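Local coordinates for protein FucU (Bifidobacterium longum subsp. infantis, PDB 3MVK) that probably interconverts sugar forms, as an L-fucose mutarotase and D-ribose pyranase of the RbsD/FucU family, at residues E54-K57 / A58-V62; E130-Q133 / Y134-L137. One frame throughout, in Å; residues are numbered along the deposited sequence. Where two conformers were deposited one is given.

Interaction 1 of 2, residues E54-K57 / A58-V62; sequences EILK and AILTV
Ile55 and Ile59 lie side by side on successive turns of the amphipathic helix 52-60, a compact example of how i to i+4 spacing builds an apolar ridge against a sheet in an RbsD/FucU-family subunit. The two isoleucines point the same way, and they meet through branches of different kinds: CG2 of Ile55 rests 3.6 Å from CD1 of Ile59. In both, CG1 stands anti to the carbonyl carbon (chi1 -67° and -74°), a shared choice that keeps the chains alongside each other and sends the end of Ile59 back toward the methyl branch of Ile55. Both touch Ile28 of strand 25-29.

The leucine pair one residue on is arranged differently. Leu56 has CG anti to its own N (chi1 -179°), whereas Leu60 has CG on the side away from its carbonyl carbon, and the two side chains therefore slant across one another. CD1 of Leu56 comes within 3.7 Å of CG of Leu60. Tyr92 and Leu95 of helix 88-97 also pack on Leu56. Leu56 also touches Ile28 of strand 25-29 and Leu139 of strand 137-140, so it is packed between helix 88-97 and the sheet.

Beneath both pairs runs the helical backbone: Ile59 N bonds to Ile55 O at 2.9 Å, Leu60 N to Leu56 O at 3.0 Å, and Ala58 N to Glu54 O. On the exposed side, Lys57 has a weak, long ion pair with Glu98. Toward the end of the segment Thr61 folds back, its CG2 lying 3.2 Å from Lys57 O, while its OG1 donates to Ala58 O at 2.7 Å, an oxygen that also accepts from Thr61 N.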
# COMPACT_ATOMS: atom_id res chain seq x y z
N GLU G 54 11.79 33.49 -5.15
CA GLU G 54 12.17 32.73 -6.33
C GLU G 54 11.13 31.67 -6.67
O GLU G 54 10.85 31.42 -7.85
CB GLU G 54 13.58 32.14 -6.25
CG GLU G 54 13.82 31.24 -5.11
CD GLU G 54 15.30 30.85 -4.98
OE1 GLU G 54 15.84 30.92 -3.84
OE2 GLU G 54 15.93 30.54 -6.02
N ILE G 55 10.53 31.08 -5.63
CA ILE G 55 9.43 30.14 -5.86
C ILE G 55 8.22 30.84 -6.48
O ILE G 55 7.65 30.35 -7.45
CB ILE G 55 9.04 29.40 -4.57
CG1 ILE G 55 10.19 28.49 -4.15
CG2 ILE G 55 7.78 28.56 -4.79
CD1 ILE G 55 10.03 27.90 -2.80
N LEU G 56 7.82 31.98 -5.92
CA LEU G 56 6.67 32.69 -6.47
C LEU G 56 6.93 33.08 -7.91
O LEU G 56 6.05 32.93 -8.76
CB LEU G 56 6.36 33.95 -5.65
CG LEU G 56 5.16 34.76 -6.14
CD1 LEU G 56 3.82 33.96 -6.12
CD2 LEU G 56 5.04 36.03 -5.29
N LYS G 57 8.12 33.60 -8.18
CA LYS G 57 8.44 34.04 -9.53
C LYS G 57 8.31 32.88 -10.53
O LYS G 57 7.75 33.06 -11.62
CB LYS G 57 9.85 34.62 -9.59
CG LYS G 57 10.23 35.20 -10.95
CD LYS G 57 11.74 35.52 -10.95
CE LYS G 57 12.20 35.95 -12.33
NZ LYS G 57 11.60 37.26 -12.71
N ALA G 58 8.79 31.70 -10.15
CA ALA G 58 8.71 30.54 -11.00
C ALA G 58 7.26 30.09 -11.22
O ALA G 58 6.85 29.80 -12.35
CB ALA G 58 9.57 29.41 -10.42
N ILE G 59 6.50 30.03 -10.13
CA ILE G 59 5.10 29.58 -10.19
C ILE G 59 4.27 30.48 -11.10
O ILE G 59 3.49 30.00 -11.91
CB ILE G 59 4.47 29.47 -8.79
CG1 ILE G 59 5.05 28.25 -8.07
CG2 ILE G 59 2.93 29.38 -8.88
CD1 ILE G 59 4.67 28.20 -6.61
N LEU G 60 4.43 31.79 -10.96
CA LEU G 60 3.62 32.74 -11.72
C LEU G 60 3.85 32.65 -13.23
O LEU G 60 2.96 33.03 -14.00
CB LEU G 60 3.82 34.17 -11.22
CG LEU G 60 3.33 34.45 -9.79
CD1 LEU G 60 3.72 35.86 -9.43
CD2 LEU G 60 1.83 34.23 -9.62
N THR G 61 5.00 32.12 -13.66
CA THR G 61 5.21 31.90 -15.09
C THR G 61 4.25 30.84 -15.68
O THR G 61 3.99 30.84 -16.88
CB THR G 61 6.67 31.55 -15.44
OG1 THR G 61 6.95 30.23 -15.00
CG2 THR G 61 7.63 32.53 -14.79
N VAL G 62 3.73 29.96 -14.83
CA VAL G 62 2.85 28.89 -15.31
C VAL G 62 1.46 28.84 -14.68
O VAL G 62 0.62 28.02 -15.08
CB VAL G 62 3.54 27.50 -15.20
CG1 VAL G 62 4.76 27.44 -16.10
CG2 VAL G 62 3.90 27.17 -13.76

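Interaction 2 of 2, residues E130-Q133 / Y134-L137; sequences ESAQ and YANL. With GOL (glycerol), chain B.
The loop between strands 124-128 and 137-140 forms one wall of a polar pocket at a subunit interface, and here Gln133 and Tyr134 embrace a glycerol, probably from the crystallisation liquor. Three neighbouring groups divide the work. Gln133 NE2 donates an almost straight bond (173°) to O3 of the glycerol at 3.0 Å and also bonds Tyr68 OH of the second subunit, so the amide bridges ligand and partner chain. Tyr134 N donates to glycerol O2 at 3.0 Å. Asn136 OD1 lies 3.0 Å from O1 at the far end of the molecule. Asp30 of the same chain and His22 of the second subunit add further hydrogen bonds, giving the glycerol polar partners from two chains.

Over one face of the Tyr134 ring, offset toward its rim, sits C3 of the glycerol, 4.1 Å above the ring plane. The phenol is held at its other end by Asp82 and Val79, which both hydrogen-bond to OH and would limit its movement.

Away from the ligand the loop closes on itself. In Glu130, CG anti to N (chi1 179°) puts CG 3.5 Å from CB of Ala135, and the bend at the next bond turns the carboxylate toward Ala132 N. OE1 is taken by Gly52 N, while OE2 accepts Ala132 N on its anti side at 3.0 Å.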
# COMPACT_ATOMS: atom_id res chain seq x y z
N GLU G 130 12.49 29.63 3.00
CA GLU G 130 12.46 31.07 3.23
C GLU G 130 12.69 31.41 4.71
O GLU G 130 11.93 30.98 5.58
CB GLU G 130 11.14 31.67 2.73
CG GLU G 130 11.03 33.20 2.97
CD GLU G 130 12.22 33.95 2.38
OE1 GLU G 130 12.50 33.76 1.17
OE2 GLU G 130 12.88 34.71 3.13
N SER G 131 13.77 32.13 4.99
CA SER G 131 14.12 32.41 6.38
C SER G 131 13.32 33.55 6.98
O SER G 131 13.22 33.66 8.20
CB SER G 131 15.62 32.66 6.52
OG SER G 131 16.00 33.79 5.76
N ALA G 132 12.74 34.40 6.15
CA ALA G 132 11.89 35.48 6.69
C ALA G 132 10.61 34.94 7.34
O ALA G 132 10.00 33.98 6.84
CB ALA G 132 11.55 36.48 5.61
N GLN G 133 10.21 35.54 8.47
CA GLN G 133 8.90 35.24 9.04
C GLN G 133 7.76 35.91 8.28
O GLN G 133 7.94 36.93 7.57
CB GLN G 133 8.82 35.65 10.51
CG GLN G 133 9.44 34.65 11.49
CD GLN G 133 9.28 35.14 12.91
OE1 GLN G 133 9.96 36.08 13.33
NE2 GLN G 133 8.34 34.54 13.65
N TYR G 134 6.58 35.33 8.46
CA TYR G 134 5.35 35.73 7.76
C TYR G 134 5.53 35.81 6.24
O TYR G 134 4.97 36.69 5.60
CB TYR G 134 4.80 37.05 8.33
CG TYR G 134 4.60 36.96 9.83
CD1 TYR G 134 3.47 36.32 10.38
CD2 TYR G 134 5.52 37.53 10.72
CE1 TYR G 134 3.28 36.23 11.75
CE2 TYR G 134 5.33 37.46 12.11
CZ TYR G 134 4.21 36.83 12.62
OH TYR G 134 4.02 36.76 13.97
N ALA G 135 6.30 34.88 5.69
CA ALA G 135 6.53 34.81 4.23
C ALA G 135 5.66 33.74 3.56
O ALA G 135 5.85 33.40 2.39
CB ALA G 135 8.00 34.58 3.93
N ASN G 136 4.69 33.22 4.31
CA ASN G 136 3.72 32.27 3.74
C ASN G 136 2.82 32.94 2.75
O ASN G 136 2.46 34.10 2.95
CB ASN G 136 2.86 31.68 4.85
CG ASN G 136 3.69 31.15 5.97
OD1 ASN G 136 3.61 31.62 7.12
ND2 ASN G 136 4.50 30.20 5.66
N LEU G 137 2.47 32.25 1.68
CA LEU G 137 1.57 32.85 0.69
C LEU G 137 0.67 31.79 0.10
O LEU G 137 1.17 30.80 -0.46
CB LEU G 137 2.39 33.56 -0.40
CG LEU G 137 1.65 34.47 -1.39
CD1 LEU G 137 1.13 35.75 -0.73
CD2 LEU G 137 2.57 34.83 -2.56
C1 GOL B . 5.42 30.72 10.53
O1 GOL B . 5.29 30.34 9.18
C2 GOL B . 5.49 32.24 10.58
O2 GOL B . 6.65 32.68 9.89
C3 GOL B . 5.48 32.73 12.03
O3 GOL B . 6.60 32.22 12.71

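Overall arrangement
The two contacts follow one another along the chain and share one core, though their centres are about 16 Å apart. Their meeting point is Leu56 CD2 of interaction 1 against Leu137 CD2 of interaction 2, 3.9 Å apart, where the helix 52-60 meets the start of strand 137-140. Tyr92 of helix 88-97 joins them again, packing on both leucines and bonding the carbonyl of Ala135. Interaction 1 joins the helix to the sheet through apolar side chains, whereas interaction 2 holds the glycerol, in a place consistent with a sugar-binding pocket. A further polar link is Glu130 of interaction 2 with Gly52, at the beginning of the helix that carries interaction 1.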